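Local coordinates for type II restriction enzyme MunI (Mycoplasma, PDB 1D02), which recognises the double-stranded DNA sequence 5'-CAATTG-3' as a homodimer and cleaves it after the first cytosine, at residues D[44-49]-D[83-88]; D[50-55]-D[78-83]; D[99-104]-D[151-156]. The protein carries 1 engineered substitution. All blocks are in the same frame, centred on the assembly; numbering follows the deposited sequence.

Contact 1: D[44-49]-D[83-88]; sequences EKPKHL and AFAIEN. Engineered in segment 83-88: Ala83 (natural residue Asp).
The one direct hydrogen bond between residues 44-49 and 83-88 runs from Lys45 N to Ala83 O, 3.3 Å long and nearly straight at the hydrogen (176°). The amide sits well above the plane of the Ala83 carbonyl, 62° out of it, and the same oxygen also accepts from the hydroxyl of Tyr28. Ala83 is an engineered residue, aspartate in the natural protein; its CB points away from the 44-49 chain.

Apolar contact centres on Pro46, whose ring lies over the beginning of the strand. Pro46 CG rests 3.7 Å from Ala85 CB, and its CD is 3.9 Å from Phe84 CA.

Here the outermost strand of the sheet within this chain, 40-44, ends its antiparallel pairing with strand 84-88. Glu44, its last residue, faces Phe84 as a non-hydrogen-bonded pair with CA atoms 4.7 Å apart, and both side chains lie on the face covered by helix 27-34. Beyond Glu44 the chain leaves the sheet. On the other side of strand 84-88, facing strand 93-101, Ala83 and Phe84 together oppose Gly97 in a classic beta bulge.

Farther along, a water joins the two segments through polar side chains. It donates to Glu87 OE1 at 2.7 Å and lies 2.8 Å from His48 NE2, in the plane of the imidazole at its edge. Glu87 also receives the Tyr43 hydroxyl on OE1, while the His48 ring meets Phe96 edge-to-face.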
# COMPACT_ATOMS: atom_id res chain seq x y z
N GLU D 44 5.15 21.78 -3.50
CA GLU D 44 5.56 20.75 -4.46
C GLU D 44 6.68 20.03 -3.67
O GLU D 44 7.55 20.66 -3.08
CB GLU D 44 6.05 21.44 -5.75
CG GLU D 44 4.90 22.26 -6.40
CD GLU D 44 5.32 23.35 -7.40
OE1 GLU D 44 6.36 23.20 -8.08
OE2 GLU D 44 4.56 24.36 -7.52
N LYS D 45 6.64 18.71 -3.57
CA LYS D 45 7.68 18.01 -2.79
C LYS D 45 8.01 18.58 -1.36
O LYS D 45 9.15 18.91 -1.03
CB LYS D 45 8.98 17.90 -3.62
CG LYS D 45 10.00 16.89 -3.10
CD LYS D 45 11.20 16.79 -4.05
CE LYS D 45 12.24 15.79 -3.56
NZ LYS D 45 13.45 15.80 -4.42
N PRO D 46 6.98 18.69 -0.49
CA PRO D 46 7.10 19.18 0.90
C PRO D 46 8.15 18.33 1.63
O PRO D 46 8.31 17.15 1.32
CB PRO D 46 5.70 18.95 1.46
CG PRO D 46 5.17 17.80 0.59
CD PRO D 46 5.62 18.22 -0.77
N LYS D 47 8.83 18.92 2.61
CA LYS D 47 9.88 18.23 3.36
C LYS D 47 9.51 17.81 4.78
O LYS D 47 10.38 17.37 5.53
CB LYS D 47 11.13 19.11 3.38
CG LYS D 47 11.60 19.47 1.97
CD LYS D 47 13.01 20.04 1.95
CE LYS D 47 13.10 21.44 2.51
NZ LYS D 47 14.48 21.99 2.26
N HIS D 48 8.23 17.92 5.14
CA HIS D 48 7.81 17.60 6.50
C HIS D 48 8.05 16.19 6.98
O HIS D 48 8.14 15.96 8.18
CB HIS D 48 6.31 17.88 6.68
CG HIS D 48 5.89 19.23 6.18
ND1 HIS D 48 5.85 19.54 4.84
CD2 HIS D 48 5.53 20.35 6.85
CE1 HIS D 48 5.49 20.81 4.70
NE2 HIS D 48 5.29 21.32 5.90
N LEU D 49 8.16 15.25 6.05
CA LEU D 49 8.34 13.84 6.36
C LEU D 49 9.72 13.31 5.95
O LEU D 49 9.89 12.11 5.73
CB LEU D 49 7.22 13.05 5.65
CG LEU D 49 5.80 13.37 6.13
CD1 LEU D 49 4.83 13.42 4.96
CD2 LEU D 49 5.35 12.30 7.15
N ALA D 83 4.22 13.92 -3.26
CA ALA D 83 4.14 14.66 -4.52
C ALA D 83 3.73 16.11 -4.25
O ALA D 83 4.19 17.04 -4.92
CB ALA D 83 3.12 14.02 -5.45
N PHE D 84 2.86 16.31 -3.26
CA PHE D 84 2.42 17.66 -2.92
C PHE D 84 1.81 17.71 -1.53
O PHE D 84 1.66 16.68 -0.87
CB PHE D 84 1.39 18.16 -3.97
CG PHE D 84 0.04 17.45 -3.93
CD1 PHE D 84 -1.03 17.96 -3.18
CD2 PHE D 84 -0.18 16.27 -4.65
CE1 PHE D 84 -2.26 17.32 -3.17
CE2 PHE D 84 -1.41 15.62 -4.64
CZ PHE D 84 -2.45 16.15 -3.90
N ALA D 85 1.54 18.91 -1.04
CA ALA D 85 0.84 19.07 0.23
C ALA D 85 0.06 20.35 0.11
O ALA D 85 0.48 21.27 -0.61
CB ALA D 85 1.81 19.19 1.43
N ILE D 86 -1.07 20.41 0.80
CA ILE D 86 -1.88 21.62 0.83
C ILE D 86 -1.95 22.05 2.29
O ILE D 86 -2.40 21.27 3.15
CB ILE D 86 -3.30 21.37 0.30
CG1 ILE D 86 -3.23 21.08 -1.19
CG2 ILE D 86 -4.18 22.60 0.57
CD1 ILE D 86 -4.51 20.65 -1.79
N GLU D 87 -1.49 23.26 2.58
CA GLU D 87 -1.53 23.74 3.96
C GLU D 87 -2.47 24.91 4.13
O GLU D 87 -2.53 25.79 3.26
CB GLU D 87 -0.14 24.20 4.44
CG GLU D 87 -0.18 24.79 5.88
CD GLU D 87 1.19 25.09 6.45
OE1 GLU D 87 2.20 24.90 5.73
OE2 GLU D 87 1.26 25.53 7.61
N ASN D 88 -3.23 24.91 5.22
CA ASN D 88 -4.07 26.05 5.59
C ASN D 88 -3.09 26.80 6.52
O ASN D 88 -2.79 26.32 7.62
CB ASN D 88 -5.27 25.57 6.37
CG ASN D 88 -6.07 26.72 6.98
OD1 ASN D 88 -5.52 27.78 7.31
ND2 ASN D 88 -7.36 26.50 7.15
O HOH W 1 4.57 23.90 6.66

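Contact 2: D[50-55]-D[78-83]; sequences KNLYAQ and WGVSPA. Engineered in segment 78-83: Ala83 (natural residue Asp). With nucleotides of chain A.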
# COMPACT_ATOMS: atom_id res chain seq x y z
N LYS D 50 10.69 14.22 5.86
CA LYS D 50 12.04 13.88 5.47
C LYS D 50 12.78 13.01 6.50
O LYS D 50 13.69 12.26 6.14
CB LYS D 50 12.84 15.19 5.26
CG LYS D 50 14.28 15.07 4.76
CD LYS D 50 15.07 16.36 5.10
CE LYS D 50 15.50 17.18 3.88
NZ LYS D 50 16.45 16.47 2.96
N ASN D 51 12.40 13.11 7.78
CA ASN D 51 13.13 12.40 8.84
C ASN D 51 12.22 11.44 9.58
O ASN D 51 11.57 11.82 10.55
CB ASN D 51 13.72 13.46 9.81
CG ASN D 51 14.63 12.87 10.86
OD1 ASN D 51 14.88 11.68 10.89
ND2 ASN D 51 15.15 13.72 11.75
N LEU D 52 12.18 10.18 9.12
CA LEU D 52 11.31 9.19 9.72
C LEU D 52 11.87 7.87 10.22
O LEU D 52 11.45 7.36 11.28
CB LEU D 52 10.21 8.78 8.74
CG LEU D 52 9.20 9.76 8.16
CD1 LEU D 52 8.27 8.98 7.21
CD2 LEU D 52 8.42 10.40 9.30
N TYR D 53 12.81 7.32 9.46
CA TYR D 53 13.28 5.98 9.71
C TYR D 53 14.58 5.64 10.37
O TYR D 53 14.68 4.57 10.95
CB TYR D 53 13.28 5.19 8.38
CG TYR D 53 12.05 5.33 7.53
CD1 TYR D 53 12.15 5.59 6.16
CD2 TYR D 53 10.79 5.10 8.07
CE1 TYR D 53 11.01 5.61 5.34
CE2 TYR D 53 9.65 5.11 7.26
CZ TYR D 53 9.77 5.36 5.90
OH TYR D 53 8.66 5.33 5.08
N ALA D 54 15.57 6.51 10.27
CA ALA D 54 16.88 6.14 10.79
C ALA D 54 16.98 5.80 12.27
O ALA D 54 17.84 5.00 12.64
CB ALA D 54 17.92 7.20 10.40
N GLN D 55 16.12 6.39 13.11
CA GLN D 55 16.19 6.10 14.54
C GLN D 55 15.22 5.01 14.96
O GLN D 55 14.99 4.81 16.16
CB GLN D 55 15.94 7.37 15.36
CG GLN D 55 16.93 8.49 15.06
CD GLN D 55 16.77 9.73 15.94
OE1 GLN D 55 17.41 9.86 17.00
NE2 GLN D 55 15.91 10.62 15.52
N TRP D 78 16.12 9.83 6.87
CA TRP D 78 15.53 8.93 5.87
C TRP D 78 14.02 9.04 6.02
O TRP D 78 13.47 8.84 7.11
CB TRP D 78 15.95 7.47 6.09
CG TRP D 78 17.41 7.20 5.88
CD1 TRP D 78 18.27 7.91 5.08
CD2 TRP D 78 18.16 6.13 6.44
NE1 TRP D 78 19.53 7.32 5.10
CE2 TRP D 78 19.48 6.22 5.93
CE3 TRP D 78 17.84 5.08 7.32
CZ2 TRP D 78 20.48 5.31 6.27
CZ3 TRP D 78 18.84 4.17 7.65
CH2 TRP D 78 20.14 4.30 7.13
N GLY D 79 13.34 9.36 4.94
CA GLY D 79 11.91 9.51 5.03
C GLY D 79 11.24 9.42 3.69
O GLY D 79 11.68 8.63 2.83
N VAL D 80 10.18 10.20 3.52
CA VAL D 80 9.44 10.20 2.26
C VAL D 80 9.28 11.63 1.72
O VAL D 80 9.49 12.63 2.42
CB VAL D 80 8.03 9.55 2.42
CG1 VAL D 80 8.16 8.06 2.87
CG2 VAL D 80 7.21 10.35 3.44
N SER D 81 8.91 11.71 0.44
CA SER D 81 8.76 12.98 -0.23
C SER D 81 7.44 12.94 -1.00
O SER D 81 7.38 12.43 -2.14
CB SER D 81 9.96 13.18 -1.16
OG SER D 81 9.80 14.32 -1.98
N PRO D 82 6.35 13.41 -0.37
CA PRO D 82 5.04 13.42 -1.03
C PRO D 82 5.09 14.24 -2.31
O PRO D 82 5.90 15.16 -2.43
CB PRO D 82 4.13 14.06 -0.00
CG PRO D 82 4.73 13.68 1.29
CD PRO D 82 6.23 13.89 1.02
N ALA D 83 4.22 13.92 -3.26
CA ALA D 83 4.14 14.66 -4.52
C ALA D 83 3.73 16.11 -4.25
O ALA D 83 4.19 17.04 -4.92
CB ALA D 83 3.12 14.02 -5.45
P DC A 2 15.83 9.21 1.59
OP1 DC A 2 15.04 9.82 2.70
OP2 DC A 2 16.34 7.81 1.70
O5' DC A 2 14.93 9.31 0.29
C5' DC A 2 14.25 10.54 0.03
C4' DC A 2 13.33 10.38 -1.15
O4' DC A 2 14.11 10.28 -2.36
C3' DC A 2 12.40 9.16 -1.11
O3' DC A 2 11.06 9.66 -1.28
C2' DC A 2 12.92 8.27 -2.24
C1' DC A 2 13.58 9.26 -3.19
N1 DC A 2 14.70 8.72 -3.99
C2 DC A 2 14.69 8.88 -5.38
O2 DC A 2 13.72 9.46 -5.92
N3 DC A 2 15.73 8.40 -6.10
C4 DC A 2 16.75 7.80 -5.49
N4 DC A 2 17.78 7.36 -6.24
C5 DC A 2 16.78 7.62 -4.07
C6 DC A 2 15.75 8.09 -3.37
P DC A 3 9.84 8.66 -1.61
OP1 DC A 3 8.65 9.32 -1.02
OP2 DC A 3 10.12 7.26 -1.27
O5' DC A 3 9.70 8.80 -3.19
C5' DC A 3 9.52 10.08 -3.76
C4' DC A 3 9.16 9.96 -5.22
O4' DC A 3 10.32 9.50 -5.97
C3' DC A 3 8.01 9.02 -5.59
O3' DC A 3 7.32 9.67 -6.65
C2' DC A 3 8.73 7.77 -6.06
C1' DC A 3 9.98 8.35 -6.73
N1 DC A 3 11.15 7.44 -6.72
C2 DC A 3 11.82 7.16 -7.93
O2 DC A 3 11.42 7.71 -8.97
N3 DC A 3 12.87 6.31 -7.94
C4 DC A 3 13.27 5.73 -6.80
N4 DC A 3 14.30 4.85 -6.87
C5 DC A 3 12.63 6.01 -5.55
C6 DC A 3 11.58 6.86 -5.55
O HOH W 2 15.67 9.46 9.70
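The indole of Trp78 carries the methyl of Ala54 on one face, 3.6 Å above the plane and displaced toward the rim, with Ala54 CB 3.7 Å from Trp78 CE3. Lys161 of the second subunit makes a cation-pi contact with the same indole. The phenol of Tyr53 has CB of its neighbour Leu52 over one face, again toward the rim, and meets Phe168 of the second subunit edge-to-face. With CG anti to its carbonyl carbon (chi1 -46°), the Tyr53 ring runs alongside the backbone of residues 78-80 and brings OH within 3.5 Å of Val80 CG1; the two side chains cross at about a right angle. That hydroxyl is hydrogen-bonded to the indole NE1 of Trp169 of the second subunit.

Backbone bonding converges on one carbonyl. Trp78 O accepts from Leu52 N at 2.7 Å and from Tyr53 N at 2.9 Å, the two amides arriving from opposite faces of the carbonyl plane. A water adds a polar bridge, accepting from Ala54 N and Trp78 N and probably donating to Asn51 OD1. Gly79, without a side chain, lets the two chains come close, its CA 4.4 Å from Lys50 CA.

Residues 78-81 also run along the DNA backbone. Gly79 N donates to OP1 of DC2 of chain A (2.8 Å, 165°), and Ser81 N donates to OP1 of DC3 of chain A, likewise at 2.8 Å. The DNA is thus held here by peptide N-H groups acting on phosphate oxygens, a mode that reads no base, while the Trp78 carbonyl, held by two N-H donors, probably helps to position the peptide whose N-H, on Gly79, grips the first of those phosphates.

Contact 3: D[99-104]-D[151-156]; sequences IKRQDG and VFEGDI. With nucleotides of chain A.
Arg101 leaves its strand beside Glu153, and the two side chains lie side by side, pointing the same way. From Arg101 CB, which is 3.5 Å from OP2 of DA5 of chain A, the chain runs extended through CG and CD between that phosphate oxygen and the carboxylate. Arg101 NE then forms a long salt bridge with Glu153 OE1 (3.3 Å), the guanidinium and carboxylate planes turned 72° apart. Ile99 CG2 lies over one face of the guanidinium, offset toward its rim. At the tip Arg101 NH1 donates to OP2 of DA5 of chain A (2.8 Å), which lies at the guanidinium edge. Glu153 also crosses Ile99 at a slant, its OE2 3.7 Å from Ile99 CG2.

Beneath these side chains the backbones pair as parallel strands, 99-101 with 151-153, inside the mixed sheet of a PD-(D/E)XK nuclease. Lys100 N donates to Val151 O, Glu153 N to Lys100 O and Gln102 N to Glu153 O. Ile99, Arg101, Val151 and Glu153 share one face; Lys100 and Phe152 occupy the other, where Lys100 CB packs on Phe152 CD2. Bent at chi2 and chi4, Lys100 turns its end away from Phe152, and Lys100 NZ hydrogen-bonds to OP2 of DA4 of chain A at 3.1 Å.

Past the strands Ile156 N still donates to Gln102 O, and Ile156 CG2 touches the same oxygen. Asp103 N gives a nearly straight bond to OP2 of DT6 of chain A (172°). Two waters link the segments beyond the strands, one between Asp103 OD1 and Asp155 N, the other between Gly104 N and Asp155 OD1.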
# COMPACT_ATOMS: atom_id res chain seq x y z
N ILE D 99 0.44 11.57 -6.49
CA ILE D 99 -0.08 11.64 -7.84
C ILE D 99 0.37 10.34 -8.50
O ILE D 99 1.58 10.09 -8.61
CB ILE D 99 0.50 12.85 -8.62
CG1 ILE D 99 0.02 14.17 -7.97
CG2 ILE D 99 0.04 12.80 -10.08
CD1 ILE D 99 0.55 15.40 -8.65
N LYS D 100 -0.58 9.52 -8.91
CA LYS D 100 -0.24 8.24 -9.53
C LYS D 100 -0.74 8.25 -10.97
O LYS D 100 -1.94 8.25 -11.22
CB LYS D 100 -0.88 7.09 -8.73
CG LYS D 100 -0.10 6.80 -7.44
CD LYS D 100 1.28 6.23 -7.78
CE LYS D 100 2.29 6.32 -6.63
NZ LYS D 100 2.67 7.72 -6.33
N ARG D 101 0.19 8.30 -11.92
CA ARG D 101 -0.17 8.32 -13.34
C ARG D 101 0.07 6.93 -13.88
O ARG D 101 1.11 6.34 -13.60
CB ARG D 101 0.73 9.30 -14.12
CG ARG D 101 0.87 10.66 -13.46
CD ARG D 101 1.77 11.63 -14.26
NE ARG D 101 2.07 12.85 -13.49
CZ ARG D 101 2.98 12.93 -12.52
NH1 ARG D 101 3.70 11.86 -12.19
NH2 ARG D 101 3.17 14.07 -11.86
N GLN D 102 -0.87 6.41 -14.65
CA GLN D 102 -0.67 5.06 -15.21
C GLN D 102 -1.58 4.80 -16.40
O GLN D 102 -2.66 5.40 -16.51
CB GLN D 102 -0.96 4.01 -14.12
CG GLN D 102 -0.51 2.57 -14.45
CD GLN D 102 -0.45 1.71 -13.18
OE1 GLN D 102 -1.18 0.69 -13.04
NE2 GLN D 102 0.39 2.12 -12.25
N ASP D 103 -1.11 3.94 -17.29
CA ASP D 103 -1.91 3.57 -18.46
C ASP D 103 -3.08 2.70 -18.03
O ASP D 103 -3.25 2.41 -16.84
CB ASP D 103 -1.05 2.85 -19.50
CG ASP D 103 -0.02 3.77 -20.14
OD1 ASP D 103 -0.29 4.99 -20.25
OD2 ASP D 103 1.06 3.27 -20.54
N GLY D 104 -3.91 2.30 -19.00
CA GLY D 104 -5.05 1.48 -18.67
C GLY D 104 -5.78 0.94 -19.88
O GLY D 104 -5.55 1.33 -21.01
N VAL D 151 -4.21 11.40 -6.01
CA VAL D 151 -4.83 11.81 -7.27
C VAL D 151 -4.29 10.91 -8.38
O VAL D 151 -3.06 10.84 -8.58
CB VAL D 151 -4.52 13.28 -7.59
CG1 VAL D 151 -5.11 13.64 -8.96
CG2 VAL D 151 -5.11 14.18 -6.48
N PHE D 152 -5.19 10.20 -9.05
CA PHE D 152 -4.81 9.31 -10.16
C PHE D 152 -5.00 10.08 -11.46
O PHE D 152 -5.90 10.91 -11.57
CB PHE D 152 -5.68 8.05 -10.17
CG PHE D 152 -5.48 7.14 -8.98
CD1 PHE D 152 -6.31 7.23 -7.86
CD2 PHE D 152 -4.45 6.21 -8.96
CE1 PHE D 152 -6.12 6.41 -6.74
CE2 PHE D 152 -4.24 5.38 -7.85
CZ PHE D 152 -5.08 5.48 -6.73
N GLU D 153 -4.15 9.77 -12.44
CA GLU D 153 -4.16 10.45 -13.74
C GLU D 153 -3.81 9.41 -14.79
O GLU D 153 -3.22 8.38 -14.46
CB GLU D 153 -3.08 11.54 -13.79
CG GLU D 153 -3.31 12.71 -12.83
CD GLU D 153 -2.19 13.76 -12.83
OE1 GLU D 153 -1.19 13.61 -13.56
OE2 GLU D 153 -2.32 14.75 -12.08
N GLY D 154 -4.14 9.69 -16.05
CA GLY D 154 -3.82 8.75 -17.13
C GLY D 154 -4.99 7.84 -17.46
O GLY D 154 -6.07 7.92 -16.87
N ASP D 155 -4.77 6.93 -18.41
CA ASP D 155 -5.86 6.03 -18.79
C ASP D 155 -6.35 5.13 -17.64
O ASP D 155 -7.47 4.60 -17.70
CB ASP D 155 -5.43 5.20 -20.01
CG ASP D 155 -5.46 6.02 -21.29
OD1 ASP D 155 -4.81 5.64 -22.28
OD2 ASP D 155 -6.16 7.05 -21.31
N ILE D 156 -5.55 4.95 -16.59
CA ILE D 156 -6.01 4.12 -15.48
C ILE D 156 -7.33 4.67 -14.93
O ILE D 156 -8.18 3.90 -14.48
CB ILE D 156 -4.95 4.07 -14.33
CG1 ILE D 156 -5.43 3.17 -13.19
CG2 ILE D 156 -4.64 5.48 -13.82
CD1 ILE D 156 -4.35 2.95 -12.08
P DT A 6 2.86 3.64 -17.05
OP1 DT A 6 3.00 5.08 -17.35
OP2 DT A 6 1.51 3.01 -17.04
O5' DT A 6 3.78 2.81 -18.04
C5' DT A 6 5.03 3.36 -18.41
C4' DT A 6 6.10 2.30 -18.32
O4' DT A 6 6.35 1.94 -16.94
C3' DT A 6 5.73 1.00 -19.03
O3' DT A 6 6.26 1.00 -20.34
C2' DT A 6 6.39 -0.08 -18.18
C1' DT A 6 6.77 0.58 -16.86
N1 DT A 6 6.03 -0.04 -15.76
C2 DT A 6 6.66 -0.94 -14.93
O2 DT A 6 7.84 -1.22 -15.03
N3 DT A 6 5.86 -1.49 -13.95
C4 DT A 6 4.52 -1.23 -13.74
O4 DT A 6 3.91 -1.80 -12.84
C5 DT A 6 3.93 -0.26 -14.66
C7 DT A 6 2.49 0.09 -14.51
C6 DT A 6 4.70 0.27 -15.60
P DA A 5 5.31 8.76 -14.03
OP1 DA A 5 5.75 9.35 -15.31
OP2 DA A 5 4.15 9.32 -13.32
O5' DA A 5 4.99 7.19 -14.15
C5' DA A 5 5.42 6.44 -15.25
C4' DA A 5 5.20 4.96 -15.01
O4' DA A 5 6.04 4.49 -13.94
C3' DA A 5 3.79 4.42 -14.72
O3' DA A 5 3.52 3.34 -15.63
C2' DA A 5 3.94 3.77 -13.35
C1' DA A 5 5.40 3.37 -13.39
N9 DA A 5 6.05 3.06 -12.11
C8 DA A 5 5.80 3.62 -10.88
N7 DA A 5 6.56 3.13 -9.92
C5 DA A 5 7.35 2.19 -10.56
C6 DA A 5 8.36 1.32 -10.08
N6 DA A 5 8.75 1.26 -8.81
N1 DA A 5 8.95 0.50 -10.98
C2 DA A 5 8.54 0.55 -12.25
N3 DA A 5 7.61 1.33 -12.81
C4 DA A 5 7.05 2.13 -11.91
P DA A 4 6.09 8.96 -7.42
OP1 DA A 4 5.08 10.02 -7.63
OP2 DA A 4 5.70 7.66 -6.81
O5' DA A 4 6.76 8.65 -8.84
C5' DA A 4 7.35 9.69 -9.61
C4' DA A 4 7.68 9.17 -10.99
O4' DA A 4 8.75 8.20 -10.93
C3' DA A 4 6.54 8.48 -11.71
O3' DA A 4 6.62 8.83 -13.10
C2' DA A 4 6.80 7.00 -11.46
C1' DA A 4 8.32 6.93 -11.41
N9 DA A 4 8.90 5.92 -10.52
C8 DA A 4 8.68 5.75 -9.18
N7 DA A 4 9.44 4.84 -8.62
C5 DA A 4 10.20 4.35 -9.67
C6 DA A 4 11.24 3.40 -9.73
N6 DA A 4 11.69 2.74 -8.66
N1 DA A 4 11.82 3.16 -10.93
C2 DA A 4 11.37 3.84 -12.00
N3 DA A 4 10.41 4.77 -12.07
C4 DA A 4 9.86 4.99 -10.86
O HOH W 3 -2.29 6.99 -19.77
O HOH W 4 -3.60 3.10 -21.85

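Contacts 1 and 3 belong to the same mixed sheet, joined through neighbouring strands 84-88 and 93-101, with Phe84 packing on Ile99 and Val151. Contact 2 is nested in the loop closed by contact 1; they share Ala83, and a probable hydrogen bond from Val80 N to Leu49 O ties them. Contact 2 joins two loops yet is largely buried, consistent with the second subunit, the DNA and helix 128-138 packing against it; contacts 1 and 3 are partly buried. Contact 1, whose segments no other protein chain touches, relies on a strand end, one backbone hydrogen bond, small apolar groups and a water, whereas contacts 2 and 3 both bind phosphates, contact 2 through backbone amides and contact 3 through charged side chains too.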